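Local coordinates for protein membrane-bound protease PH1510 (PDB 3BPP) that cleaves proteins preferentially near hydrophobic or aromatic residues as a membrane-bound serine protease, and can degrade casein and a stomatin homolog in vitro, at residues K7-V12 against E204-A209; A13-Q18 against D25-Y30; Y128-I133 against E149-D154; K181-K186 against L198-V203. The protein carries 1 engineered substitution. All coordinates share one frame; numbering follows the deposited sequence.

Contact 1. Residues K7-V12 against E204-A209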
loop_
_atom_site.group_PDB
_atom_site.type_symbol
_atom_site.label_atom_id
_atom_site.label_comp_id
_atom_site.label_asym_id
_atom_site.label_seq_id
_atom_site.Cartn_x
_atom_site.Cartn_y
_atom_site.Cartn_z
ATOM N N LYS A 7 8.381 -14.512 -16.597
ATOM C CA LYS A 7 7.033 -14.442 -16.015
ATOM C C LYS A 7 6.593 -13.006 -15.721
ATOM O O LYS A 7 7.416 -12.179 -15.313
ATOM C CB LYS A 7 6.999 -15.219 -14.694
ATOM C CG LYS A 7 6.955 -16.733 -14.813
ATOM C CD LYS A 7 7.083 -17.405 -13.440
ATOM C CE LYS A 7 5.819 -17.258 -12.578
ATOM N NZ LYS A 7 5.917 -17.981 -11.270
ATOM N N ASN A 8 5.307 -12.704 -15.916
ATOM C CA ASN A 8 4.772 -11.462 -15.347
ATOM C C ASN A 8 4.317 -11.660 -13.883
ATOM O O ASN A 8 3.154 -11.930 -13.581
ATOM C CB ASN A 8 3.779 -10.722 -16.276
ATOM C CG ASN A 8 2.396 -11.341 -16.326
ATOM O OD1 ASN A 8 2.193 -12.508 -15.987
ATOM N ND2 ASN A 8 1.426 -10.545 -16.772
ATOM N N ILE A 9 5.301 -11.552 -12.994
ATOM C CA ILE A 9 5.150 -11.769 -11.568
ATOM C C ILE A 9 6.162 -10.856 -10.861
ATOM O O ILE A 9 7.374 -10.977 -11.066
ATOM C CB ILE A 9 5.286 -13.293 -11.219
ATOM C CG1 ILE A 9 4.557 -13.661 -9.917
ATOM C CG2 ILE A 9 6.735 -13.768 -11.257
ATOM C CD1 ILE A 9 5.431 -13.875 -8.722
ATOM N N VAL A 10 5.665 -9.889 -10.088
ATOM C CA VAL A 10 6.548 -8.955 -9.376
ATOM C C VAL A 10 6.662 -9.420 -7.944
ATOM O O VAL A 10 5.683 -9.877 -7.375
ATOM C CB VAL A 10 6.034 -7.523 -9.411
ATOM C CG1 VAL A 10 7.162 -6.545 -9.069
ATOM C CG2 VAL A 10 5.552 -7.189 -10.771
ATOM N N TYR A 11 7.861 -9.355 -7.376
ATOM C CA TYR A 11 8.022 -9.640 -5.959
ATOM C C TYR A 11 8.101 -8.343 -5.151
ATOM O O TYR A 11 8.478 -7.309 -5.674
ATOM C CB TYR A 11 9.222 -10.544 -5.712
ATOM C CG TYR A 11 8.935 -12.005 -6.008
ATOM C CD1 TYR A 11 8.664 -12.897 -4.980
ATOM C CD2 TYR A 11 8.917 -12.484 -7.318
ATOM C CE1 TYR A 11 8.399 -14.227 -5.240
ATOM C CE2 TYR A 11 8.644 -13.818 -7.595
ATOM C CZ TYR A 11 8.393 -14.683 -6.551
ATOM O OH TYR A 11 8.129 -16.011 -6.808
ATOM N N VAL A 12 7.690 -8.389 -3.890
ATOM C CA VAL A 12 7.817 -7.232 -3.045
ATOM C C VAL A 12 8.377 -7.697 -1.735
ATOM O O VAL A 12 7.961 -8.731 -1.221
ATOM C CB VAL A 12 6.463 -6.449 -2.813
ATOM C CG1 VAL A 12 6.667 -5.384 -1.789
ATOM C CG2 VAL A 12 5.907 -5.851 -4.115
ATOM N N GLU A 204 0.908 -10.358 -11.454
ATOM C CA GLU A 204 0.609 -10.900 -10.134
ATOM C C GLU A 204 1.739 -10.541 -9.185
ATOM O O GLU A 204 2.908 -10.635 -9.541
ATOM C CB GLU A 204 0.441 -12.417 -10.186
ATOM C CG GLU A 204 -0.639 -12.872 -11.177
ATOM C CD GLU A 204 -0.775 -14.382 -11.268
ATOM O OE1 GLU A 204 -1.366 -14.993 -10.339
ATOM O OE2 GLU A 204 -0.300 -14.952 -12.280
ATOM N N VAL A 205 1.373 -10.122 -7.978
ATOM C CA VAL A 205 2.314 -9.658 -6.978
ATOM C C VAL A 205 2.471 -10.714 -5.910
ATOM O O VAL A 205 1.482 -11.276 -5.423
ATOM C CB VAL A 205 1.871 -8.314 -6.387
ATOM C CG1 VAL A 205 2.901 -7.745 -5.388
ATOM C CG2 VAL A 205 1.654 -7.335 -7.498
ATOM N N ARG A 206 3.725 -11.024 -5.580
ATOM C CA ARG A 206 4.010 -11.856 -4.444
ATOM C C ARG A 206 4.772 -11.028 -3.431
ATOM O O ARG A 206 5.745 -10.365 -3.784
ATOM C CB ARG A 206 4.773 -13.126 -4.839
ATOM C CG ARG A 206 3.863 -14.226 -5.380
ATOM C CD ARG A 206 4.548 -15.595 -5.409
ATOM N NE ARG A 206 4.014 -16.438 -6.488
ATOM C CZ ARG A 206 4.540 -17.595 -6.898
ATOM N NH1 ARG A 206 3.966 -18.265 -7.893
ATOM N NH2 ARG A 206 5.634 -18.082 -6.326
ATOM N N TYR A 207 4.300 -11.082 -2.184
ATOM C CA TYR A 207 4.898 -10.398 -1.053
ATOM C C TYR A 207 5.702 -11.321 -0.217
ATOM O O TYR A 207 5.181 -12.315 0.293
ATOM C CB TYR A 207 3.839 -9.785 -0.149
ATOM C CG TYR A 207 3.122 -8.621 -0.771
ATOM C CD1 TYR A 207 3.691 -7.333 -0.759
ATOM C CD2 TYR A 207 1.880 -8.793 -1.390
ATOM C CE1 TYR A 207 3.035 -6.253 -1.355
ATOM C CE2 TYR A 207 1.195 -7.706 -1.986
ATOM C CZ TYR A 207 1.786 -6.443 -1.972
ATOM O OH TYR A 207 1.119 -5.378 -2.540
ATOM N N LEU A 208 6.964 -10.947 -0.020
ATOM C CA LEU A 208 7.853 -11.701 0.845
ATOM C C LEU A 208 7.975 -11.081 2.215
ATOM O O LEU A 208 8.148 -9.879 2.343
ATOM C CB LEU A 208 9.229 -11.792 0.209
ATOM C CG LEU A 208 9.238 -12.332 -1.206
ATOM C CD1 LEU A 208 10.600 -12.040 -1.906
ATOM C CD2 LEU A 208 8.929 -13.789 -1.196
ATOM N N ALA A 209 7.899 -11.920 3.242
ATOM C CA ALA A 209 8.023 -11.487 4.624
ATOM C C ALA A 209 9.457 -11.643 5.150
ATOM O O ALA A 209 10.210 -12.511 4.676
ATOM C CB ALA A 209 7.046 -12.272 5.501
#

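Contact 2. Residues A13-Q18 against D25-Y30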
loop_
_atom_site.group_PDB
_atom_site.type_symbol
_atom_site.label_atom_id
_atom_site.label_comp_id
_atom_site.label_asym_id
_atom_site.label_seq_id
_atom_site.Cartn_x
_atom_site.Cartn_y
_atom_site.Cartn_z
ATOM N N ALA A 13 9.331 -6.925 -1.216
ATOM C CA ALA A 13 10.001 -7.208 0.045
ATOM C C ALA A 13 10.320 -5.886 0.748
ATOM O O ALA A 13 10.367 -4.824 0.105
ATOM C CB ALA A 13 11.285 -8.040 -0.213
ATOM N N GLN A 14 10.514 -5.936 2.060
ATOM C CA GLN A 14 10.890 -4.735 2.820
ATOM C C GLN A 14 12.317 -4.825 3.323
ATOM O O GLN A 14 12.777 -5.904 3.677
ATOM C CB GLN A 14 9.973 -4.491 4.018
ATOM C CG GLN A 14 8.471 -4.452 3.700
ATOM C CD GLN A 14 7.725 -5.728 4.099
ATOM O OE1 GLN A 14 7.624 -6.055 5.283
ATOM N NE2 GLN A 14 7.182 -6.439 3.107
ATOM N N ILE A 15 13.012 -3.689 3.351
ATOM C CA ILE A 15 14.316 -3.577 4.028
ATOM C C ILE A 15 14.262 -2.327 4.908
ATOM O O ILE A 15 13.985 -1.246 4.434
ATOM C CB ILE A 15 15.507 -3.501 3.017
ATOM C CG1 ILE A 15 15.582 -4.763 2.152
ATOM C CG2 ILE A 15 16.829 -3.185 3.754
ATOM C CD1 ILE A 15 16.592 -5.768 2.599
ATOM N N LYS A 16 14.449 -2.492 6.199
ATOM C CA LYS A 16 14.299 -1.378 7.122
ATOM C C LYS A 16 15.488 -1.368 8.043
ATOM O O LYS A 16 16.117 -2.410 8.233
ATOM C CB LYS A 16 13.015 -1.513 7.951
ATOM C CG LYS A 16 11.762 -1.042 7.265
ATOM C CD LYS A 16 10.495 -1.437 8.064
ATOM C CE LYS A 16 9.202 -1.016 7.342
ATOM N NZ LYS A 16 9.081 -1.622 5.976
ATOM N N GLY A 17 15.802 -0.186 8.588
ATOM C CA GLY A 17 16.812 -0.048 9.627
ATOM C C GLY A 17 18.204 0.135 9.083
ATOM O O GLY A 17 18.402 0.285 7.889
ATOM N N GLN A 18 19.163 0.145 9.997
ATOM C CA GLN A 18 20.579 0.322 9.723
ATOM C C GLN A 18 21.062 -0.672 8.669
ATOM O O GLN A 18 20.591 -1.806 8.634
ATOM C CB GLN A 18 21.324 0.096 11.045
ATOM C CG GLN A 18 22.772 0.505 11.056
ATOM C CD GLN A 18 22.951 1.969 11.359
ATOM O OE1 GLN A 18 23.980 2.552 11.016
ATOM N NE2 GLN A 18 21.949 2.581 12.009
ATOM N N ASP A 25 22.587 -9.882 3.209
ATOM C CA ASP A 25 21.998 -11.232 3.203
ATOM C C ASP A 25 20.512 -11.202 2.804
ATOM O O ASP A 25 20.069 -11.962 1.935
ATOM C CB ASP A 25 22.179 -11.888 4.581
ATOM C CG ASP A 25 23.637 -12.248 4.890
ATOM O OD1 ASP A 25 24.451 -12.382 3.944
ATOM O OD2 ASP A 25 23.961 -12.414 6.095
ATOM N N GLN A 26 19.767 -10.296 3.435
ATOM C CA GLN A 26 18.382 -9.983 3.051
ATOM C C GLN A 26 18.223 -9.606 1.592
ATOM O O GLN A 26 17.495 -10.272 0.870
ATOM C CB GLN A 26 17.830 -8.911 3.971
ATOM C CG GLN A 26 17.732 -9.417 5.386
ATOM C CD GLN A 26 17.594 -8.342 6.432
ATOM O OE1 GLN A 26 17.278 -7.196 6.131
ATOM N NE2 GLN A 26 17.827 -8.716 7.692
ATOM N N PHE A 27 18.917 -8.571 1.129
ATOM C CA PHE A 27 18.843 -8.171 -0.295
ATOM C C PHE A 27 19.141 -9.350 -1.230
ATOM O O PHE A 27 18.483 -9.529 -2.262
ATOM C CB PHE A 27 19.864 -7.060 -0.610
ATOM C CG PHE A 27 19.344 -5.627 -0.457
ATOM C CD1 PHE A 27 19.609 -4.896 0.680
ATOM C CD2 PHE A 27 18.641 -5.016 -1.471
ATOM C CE1 PHE A 27 19.184 -3.561 0.791
ATOM C CE2 PHE A 27 18.227 -3.697 -1.358
ATOM C CZ PHE A 27 18.506 -2.980 -0.224
ATOM N N ASP A 28 20.170 -10.122 -0.882
ATOM C CA ASP A 28 20.591 -11.265 -1.689
ATOM C C ASP A 28 19.501 -12.347 -1.702
ATOM O O ASP A 28 19.127 -12.850 -2.766
ATOM C CB ASP A 28 21.910 -11.838 -1.139
ATOM C CG ASP A 28 22.415 -13.018 -1.941
ATOM O OD1 ASP A 28 22.285 -12.995 -3.180
ATOM O OD2 ASP A 28 22.947 -13.963 -1.333
ATOM N N ARG A 29 18.993 -12.691 -0.516
ATOM C CA ARG A 29 17.944 -13.709 -0.381
ATOM C C ARG A 29 16.752 -13.353 -1.256
ATOM O O ARG A 29 16.338 -14.160 -2.099
ATOM C CB ARG A 29 17.535 -13.867 1.087
ATOM C CG ARG A 29 16.274 -14.708 1.334
ATOM C CD ARG A 29 16.166 -15.101 2.811
ATOM N NE ARG A 29 15.538 -14.094 3.674
ATOM C CZ ARG A 29 16.140 -13.460 4.686
ATOM N NH1 ARG A 29 15.461 -12.574 5.411
ATOM N NH2 ARG A 29 17.409 -13.707 4.990
ATOM N N TYR A 30 16.236 -12.129 -1.091
ATOM C CA TYR A 30 15.049 -11.674 -1.823
ATOM C C TYR A 30 15.243 -11.624 -3.290
ATOM O O TYR A 30 14.328 -12.007 -4.038
ATOM C CB TYR A 30 14.586 -10.279 -1.362
ATOM C CG TYR A 30 14.101 -10.241 0.050
ATOM C CD1 TYR A 30 14.465 -9.201 0.902
ATOM C CD2 TYR A 30 13.284 -11.262 0.551
ATOM C CE1 TYR A 30 14.015 -9.178 2.210
ATOM C CE2 TYR A 30 12.824 -11.236 1.846
ATOM C CZ TYR A 30 13.199 -10.206 2.670
ATOM O OH TYR A 30 12.730 -10.187 3.948
#

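Contact 3. Residues Y128-I133 against E149-D154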
loop_
_atom_site.group_PDB
_atom_site.type_symbol
_atom_site.label_atom_id
_atom_site.label_comp_id
_atom_site.label_asym_id
_atom_site.label_seq_id
_atom_site.Cartn_x
_atom_site.Cartn_y
_atom_site.Cartn_z
ATOM N N TYR A 128 36.375 10.253 -2.510
ATOM C CA TYR A 128 36.036 8.923 -3.031
ATOM C C TYR A 128 34.494 8.753 -3.148
ATOM O O TYR A 128 33.969 8.354 -4.206
ATOM C CB TYR A 128 36.671 7.758 -2.204
ATOM C CG TYR A 128 35.944 6.448 -2.503
ATOM C CD1 TYR A 128 36.294 5.682 -3.616
ATOM C CD2 TYR A 128 34.838 6.032 -1.734
ATOM C CE1 TYR A 128 35.581 4.520 -3.958
ATOM C CE2 TYR A 128 34.119 4.889 -2.073
ATOM C CZ TYR A 128 34.508 4.124 -3.180
ATOM O OH TYR A 128 33.814 2.973 -3.527
ATOM N N PHE A 129 33.781 9.040 -2.060
ATOM C CA PHE A 129 32.320 8.850 -2.034
ATOM C C PHE A 129 31.654 9.807 -3.026
ATOM O O PHE A 129 30.727 9.409 -3.747
ATOM C CB PHE A 129 31.770 9.025 -0.614
ATOM C CG PHE A 129 32.062 7.861 0.304
ATOM C CD1 PHE A 129 32.971 7.992 1.353
ATOM C CD2 PHE A 129 31.420 6.636 0.128
ATOM C CE1 PHE A 129 33.253 6.912 2.209
ATOM C CE2 PHE A 129 31.681 5.565 0.972
ATOM C CZ PHE A 129 32.603 5.698 2.014
ATOM N N ILE A 130 32.176 11.043 -3.098
ATOM C CA ILE A 130 31.733 12.041 -4.086
ATOM C C ILE A 130 31.747 11.434 -5.469
ATOM O O ILE A 130 30.771 11.510 -6.215
ATOM C CB ILE A 130 32.643 13.323 -4.113
ATOM C CG1 ILE A 130 32.611 14.077 -2.781
ATOM C CG2 ILE A 130 32.275 14.255 -5.293
ATOM C CD1 ILE A 130 31.578 15.093 -2.665
ATOM N N ALA A 131 32.874 10.812 -5.800
ATOM C CA ALA A 131 33.113 10.317 -7.136
ATOM C C ALA A 131 32.385 9.004 -7.335
ATOM O O ALA A 131 31.903 8.707 -8.425
ATOM C CB ALA A 131 34.596 10.148 -7.326
ATOM N N TYR A 132 32.327 8.197 -6.283
ATOM C CA TYR A 132 31.426 7.033 -6.273
ATOM C C TYR A 132 29.956 7.403 -6.579
ATOM O O TYR A 132 29.315 6.791 -7.450
ATOM C CB TYR A 132 31.534 6.312 -4.923
ATOM C CG TYR A 132 30.828 4.979 -4.886
ATOM C CD1 TYR A 132 31.172 3.960 -5.776
ATOM C CD2 TYR A 132 29.814 4.735 -3.949
ATOM C CE1 TYR A 132 30.535 2.745 -5.733
ATOM C CE2 TYR A 132 29.158 3.525 -3.911
ATOM C CZ TYR A 132 29.523 2.541 -4.790
ATOM O OH TYR A 132 28.890 1.340 -4.755
ATOM N N ILE A 133 29.429 8.423 -5.897
ATOM C CA ILE A 133 28.025 8.815 -6.134
ATOM C C ILE A 133 27.757 9.402 -7.523
ATOM O O ILE A 133 26.754 9.066 -8.157
ATOM C CB ILE A 133 27.459 9.725 -5.000
ATOM C CG1 ILE A 133 25.968 9.426 -4.776
ATOM C CG2 ILE A 133 27.679 11.223 -5.277
ATOM C CD1 ILE A 133 25.451 10.075 -3.583
ATOM N N GLU A 149 25.748 16.667 -4.405
ATOM C CA GLU A 149 25.237 17.565 -3.354
ATOM C C GLU A 149 24.687 16.834 -2.131
ATOM O O GLU A 149 24.687 17.381 -1.018
ATOM C CB GLU A 149 24.162 18.472 -3.937
ATOM C CG GLU A 149 24.576 19.165 -5.225
ATOM C CD GLU A 149 23.925 20.526 -5.347
ATOM O OE1 GLU A 149 24.152 21.367 -4.448
ATOM O OE2 GLU A 149 23.176 20.749 -6.319
ATOM N N PHE A 150 24.240 15.589 -2.328
ATOM C CA PHE A 150 23.873 14.708 -1.192
ATOM C C PHE A 150 25.029 14.656 -0.255
ATOM O O PHE A 150 24.866 14.736 0.975
ATOM C CB PHE A 150 23.484 13.313 -1.672
ATOM C CG PHE A 150 22.266 13.283 -2.554
ATOM C CD1 PHE A 150 22.079 12.237 -3.436
ATOM C CD2 PHE A 150 21.277 14.281 -2.478
ATOM C CE1 PHE A 150 20.942 12.136 -4.224
ATOM C CE2 PHE A 150 20.128 14.212 -3.298
ATOM C CZ PHE A 150 19.962 13.137 -4.168
ATOM N N ILE A 151 26.239 14.604 -0.817
ATOM C CA ILE A 151 27.423 14.690 0.034
ATOM C C ILE A 151 27.887 16.122 0.343
ATOM O O ILE A 151 28.088 16.468 1.511
ATOM C CB ILE A 151 28.617 13.872 -0.514
ATOM C CG1 ILE A 151 28.220 12.419 -0.787
ATOM C CG2 ILE A 151 29.801 13.974 0.459
ATOM C CD1 ILE A 151 28.982 11.772 -1.941
ATOM N N THR A 152 28.120 16.940 -0.691
ATOM C CA THR A 152 28.841 18.220 -0.447
ATOM C C THR A 152 28.054 19.212 0.398
ATOM O O THR A 152 28.622 19.889 1.276
ATOM C CB THR A 152 29.426 18.882 -1.731
ATOM O OG1 THR A 152 28.385 19.256 -2.631
ATOM C CG2 THR A 152 30.388 17.929 -2.453
ATOM N N LYS A 153 26.740 19.268 0.192
ATOM C CA LYS A 153 25.942 20.197 0.995
ATOM C C LYS A 153 24.934 19.533 1.951
ATOM O O LYS A 153 23.920 20.124 2.315
ATOM C CB LYS A 153 25.358 21.299 0.100
ATOM C CG LYS A 153 26.453 22.311 -0.314
ATOM C CD LYS A 153 26.039 23.230 -1.446
ATOM C CE LYS A 153 26.407 22.676 -2.810
ATOM N NZ LYS A 153 25.822 23.523 -3.895
ATOM N N ASP A 154 25.280 18.318 2.387
ATOM C CA ASP A 154 24.415 17.424 3.168
ATOM C C ASP A 154 22.960 17.438 2.711
ATOM O O ASP A 154 22.045 17.362 3.520
ATOM C CB ASP A 154 24.520 17.722 4.667
ATOM C CG ASP A 154 24.175 16.510 5.537
ATOM O OD1 ASP A 154 23.827 15.437 4.988
ATOM O OD2 ASP A 154 24.278 16.634 6.777
#

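Contact 4. Residues K181-K186 against L198-V203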
loop_
_atom_site.group_PDB
_atom_site.type_symbol
_atom_site.label_atom_id
_atom_site.label_comp_id
_atom_site.label_asym_id
_atom_site.label_seq_id
_atom_site.Cartn_x
_atom_site.Cartn_y
_atom_site.Cartn_z
ATOM N N LYS A 181 2.121 3.411 -12.593
ATOM C CA LYS A 181 2.959 4.462 -13.125
ATOM C C LYS A 181 4.347 4.014 -13.689
ATOM O O LYS A 181 5.038 4.820 -14.343
ATOM C CB LYS A 181 3.218 5.520 -12.052
ATOM C CG LYS A 181 2.087 6.431 -11.659
ATOM C CD LYS A 181 2.685 7.509 -10.775
ATOM C CE LYS A 181 1.671 8.432 -10.201
ATOM N NZ LYS A 181 2.378 9.600 -9.597
ATOM N N SER A 182 4.752 2.774 -13.392
ATOM C CA SER A 182 6.021 2.165 -13.831
ATOM C C SER A 182 5.822 1.277 -15.040
ATOM O O SER A 182 6.785 0.728 -15.568
ATOM C CB SER A 182 6.594 1.249 -12.750
ATOM O OG SER A 182 6.912 1.935 -11.571
ATOM N N ASN A 183 4.578 1.077 -15.454
ATOM C CA ASN A 183 4.326 0.258 -16.624
ATOM C C ASN A 183 4.938 0.930 -17.854
ATOM O O ASN A 183 4.886 2.180 -17.993
ATOM C CB ASN A 183 2.833 -0.010 -16.826
ATOM C CG ASN A 183 2.560 -1.419 -17.345
ATOM O OD1 ASN A 183 3.483 -2.190 -17.598
ATOM N ND2 ASN A 183 1.291 -1.764 -17.483
ATOM N N GLY A 184 5.556 0.099 -18.704
ATOM C CA GLY A 184 6.269 0.559 -19.892
ATOM C C GLY A 184 7.319 1.618 -19.598
ATOM O O GLY A 184 7.541 2.534 -20.404
ATOM N N MET A 185 7.935 1.526 -18.421
ATOM C CA MET A 185 9.163 2.256 -18.168
ATOM C C MET A 185 10.368 1.374 -18.493
ATOM O O MET A 185 10.294 0.138 -18.424
ATOM C CB MET A 185 9.221 2.839 -16.766
ATOM C CG MET A 185 8.707 4.262 -16.707
ATOM S SD MET A 185 9.004 4.925 -15.072
ATOM C CE MET A 185 8.779 6.694 -15.305
ATOM N N LYS A 186 11.456 2.026 -18.896
ATOM C CA LYS A 186 12.705 1.352 -19.245
ATOM C C LYS A 186 13.615 1.446 -18.019
ATOM O O LYS A 186 13.755 2.527 -17.424
ATOM C CB LYS A 186 13.355 2.065 -20.458
ATOM C CG LYS A 186 14.362 1.239 -21.287
ATOM C CD LYS A 186 13.653 0.253 -22.239
ATOM C CE LYS A 186 14.588 -0.367 -23.298
ATOM N NZ LYS A 186 14.023 -1.636 -23.868
ATOM N N LEU A 198 9.631 -2.249 -18.724
ATOM C CA LEU A 198 8.805 -2.814 -17.638
ATOM C C LEU A 198 7.378 -3.099 -18.095
ATOM O O LEU A 198 6.728 -2.254 -18.706
ATOM C CB LEU A 198 8.835 -1.925 -16.366
ATOM C CG LEU A 198 10.170 -1.787 -15.602
ATOM C CD1 LEU A 198 10.058 -0.827 -14.405
ATOM C CD2 LEU A 198 10.732 -3.159 -15.161
ATOM N N ASN A 199 6.913 -4.310 -17.822
ATOM C CA ASN A 199 5.570 -4.690 -18.220
ATOM C C ASN A 199 4.733 -5.236 -17.065
ATOM O O ASN A 199 4.695 -6.445 -16.826
ATOM C CB ASN A 199 5.608 -5.675 -19.400
ATOM C CG ASN A 199 4.274 -5.753 -20.147
ATOM O OD1 ASN A 199 3.898 -6.818 -20.648
ATOM N ND2 ASN A 199 3.556 -4.622 -20.223
ATOM N N PHE A 200 4.057 -4.333 -16.356
ATOM C CA PHE A 200 3.158 -4.722 -15.267
ATOM C C PHE A 200 1.677 -4.622 -15.654
ATOM O O PHE A 200 0.882 -4.040 -14.899
ATOM C CB PHE A 200 3.378 -3.854 -14.030
ATOM C CG PHE A 200 4.816 -3.659 -13.645
ATOM C CD1 PHE A 200 5.657 -4.749 -13.437
ATOM C CD2 PHE A 200 5.312 -2.372 -13.437
ATOM C CE1 PHE A 200 6.972 -4.564 -13.055
ATOM C CE2 PHE A 200 6.625 -2.178 -13.049
ATOM C CZ PHE A 200 7.460 -3.283 -12.856
ATOM N N THR A 201 1.299 -5.171 -16.812
ATOM C CA THR A 201 -0.111 -5.162 -17.215
ATOM C C THR A 201 -0.913 -6.213 -16.444
ATOM O O THR A 201 -1.719 -5.858 -15.576
ATOM C CB THR A 201 -0.301 -5.262 -18.746
ATOM O OG1 THR A 201 -0.099 -3.971 -19.323
ATOM C CG2 THR A 201 -1.706 -5.709 -19.097
ATOM N N ASN A 202 -0.677 -7.491 -16.722
ATOM C CA ASN A 202 -1.440 -8.548 -16.060
ATOM C C ASN A 202 -0.776 -9.072 -14.796
ATOM O O ASN A 202 -1.032 -10.215 -14.373
ATOM C CB ASN A 202 -1.724 -9.700 -17.026
ATOM C CG ASN A 202 -3.196 -9.858 -17.319
ATOM O OD1 ASN A 202 -3.855 -8.933 -17.800
ATOM N ND2 ASN A 202 -3.728 -11.037 -17.022
ATOM N N VAL A 203 0.045 -8.226 -14.173
ATOM C CA VAL A 203 1.033 -8.729 -13.224
ATOM C C VAL A 203 0.451 -9.189 -11.907
ATOM O O VAL A 203 -0.415 -8.523 -11.353
ATOM C CB VAL A 203 2.220 -7.763 -13.053
ATOM C CG1 VAL A 203 1.959 -6.717 -11.954
ATOM C CG2 VAL A 203 3.477 -8.557 -12.785
#

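Contact 1. Residues K7-V12 against E204-A209
Val10 and Val12 set the backbone bonding here: two parallel strands pair, Ile9 beside Glu204 through to Val12 beside Tyr207. Val10 N donates to Glu204 O (2.9 Å) and Val10 O accepts from Arg206 N (2.9 Å); Val12 repeats this with Arg206 O and then Leu208 N, the last bond almost straight (Leu208 N to Val12 O 2.7 Å, 177°). Strand 204-207 also pairs antiparallel with the second subunit, continuing the sheet across the dimer.

The apolar contacts fall on two faces. On one, Arg206 CB lies over the Tyr11 ring in a CH-pi contact, 4.2 Å from the centroid, while Ile9 CD1 meets Arg206 CG at 3.7 Å. With CG beside the backbone N (chi1 -81°) and the chain extended to NE, Arg206 runs alongside Tyr11 in the same direction. On the other face Val12 CB packs against Tyr207 CD1 (3.6 Å) and Val12 CG2 against Val205 CG1. Leu208, just past the paired residues, brings CD1 to Tyr11 CD1.

Two like charges come close beyond Ile9: Arg206 NH1 lies 3.9 Å from Lys7 NZ, whose salt bridge is with Asp37. Arg206 NH1 also makes a long, weak ion pair with Glu204 of the second subunit. Cut back to an alanine, the arginine would still set CB over the ring, but Ile9 CD1 would probably lose its contact with CG and NE, and that glutamate this weak mate.

Arg206 NE is buried with no partner in the model; backbone bonds join the strands, and the arginine's carbons pack over the tyrosine.

Contact 2. Residues A13-Q18 against D25-Y30
Ile15 carries CG1 beside its backbone N (chi1 -61°), and chi2 of -99° then turns CD1 toward the helix, into the angle between Gln26, Phe27 and Tyr30. Tyr30 in turn has CG beside its own N, which lays its ring under Ala13.

The two aromatic rings are used differently. Ala13 CB stands squarely over the centre of the Tyr30 ring, 3.6 Å from its centroid and only 13° off the normal, a close CH-pi contact. Ile15 CD1 touches that same ring only at its edge, but it comes over a face of Phe27, displaced toward the rim, at 4.0 Å from the Phe27 centroid. Ile15 CG2 adds a contact with Phe27 CE1 (3.8 Å), and Ile15 CD1 also rests on Gln26 CB (3.6 Å).

Strand 13-16 and helix 25-30 run almost antiparallel, with axes 9.5 Å apart. Strand 9-16, helix 21-36 and strand 41-47 form a beta-alpha-beta crossover, and this contact joins its first two elements. Phe27 reaches on to Ile44 of the next strand and Ile59 and Ile63 of helix 53-64.

The joint is therefore made mainly by methyl groups on aromatic rings, with no polar bond between the segments, while the backbone bonds of Ala13 and Ile15 go to Ile43, Glu45 and Asp47 of strand 41-47.

Contact 3. Residues Y128-I133 against E149-D154
Ile130 and Ile151 mark where the backbones of helices 123-140 and 144-152 come nearest, their CA atoms 6.5 Å apart, with the second helix about to end as Lys153 leaves helical geometry.

Ile151 does most of the reaching. Its CG1 lies beside the backbone N (chi1 -53°), and CD1 pushes up against the turn of the other helix, 3.4 Å from Phe129 O and 3.5 Å from Ile130 N. There it also meets Ile133 CG2 at 3.6 Å, the two isoleucines approaching tip to tip. The other branch, Ile151 CG2, takes Ile130 CD1 at 3.8 Å. Further along, Ile133 CD1 arrives at the edge of the Phe150 ring, near its plane, 4.0 Å from Phe150 CD1; the two side chains cross at about a right angle.

Behind this seam helix 84-90 closes in, Leu90 on Ile133 and Tyr87 on both Phe129 and Ile151. The substrate-binding residues Pro108 and Ala53 lie about 4 Å from the side chains of Ile151 and Phe129 respectively, side chain to side chain.

What holds the helices together across these segments is apolar packing, mostly of isoleucines, which probably helps to back the substrate-binding region; the salt bridge of Lys153 to Glu149 stays within segment 149-154.

Contact 4. Residues K181-K186 against L198-V203
Asn183 OD1 takes two N-H groups: Phe200 N at 2.5 Å, a short bond that comes in from above the carbonyl plane, 48° out of it, and, more weakly, Gly184 N of its own turn. The other end of the amide is used as well, since Asn183 ND2 donates to Thr201 OG1 (3.2 Å), tilted 18° from the amide plane. With a bond at each end the amide has little freedom to flip. Without the amide, as with an alanine, Phe200 N and the Thr201 hydroxyl would probably lose these mates, and residues 199-201 could shift away from the turn.

The segment 182-185 is a type II beta turn, and the incoming chain docks on it through the backbone. Gly184 N gives its stronger bond to Leu198 O (2.6 Å), and Leu198 N meets Met185 O in a nearly straight, very short bond whose exact length is doubtful. Both segments belong to the long irregular connection from helix 175-181 to strand 204-207.

Beneath the turn side-chain carbons pack. Ser182 CB sits at the edge of the Phe200 ring, in its plane, 3.4 Å from Phe200 CE2, with its hydroxyl bonded to Leu178 O. Leu198 CB lies against Ser182 O (3.4 Å) and its side chain goes on to Leu94 of strand 94-97, while Phe200 packs on Val10 of strand 9-16.

How the contacts relate
All four contacts lie in the N-terminal protease part, of the ClpP/crotonase clan, of a longer membrane protein. Contacts 1 and 2 share strand 9-16: its first half pairs edge to edge with strand 204-207 through backbone bonds, its second half packs on helix 21-36 through methyls and rings. Leu208 and Tyr30 touch where the two meet. Contact 2 is buried; the other three are partly buried, with contact 1 at the dimer interface. Contact 4 adjoins contact 1, Val203 packing on Val10, and relies on an asparagine amide and backbone bonds where there is no regular helix or strand. Contact 3, about 22 Å from contact 1 between nearest atoms, is an apolar helix pair beside the substrate-binding residues.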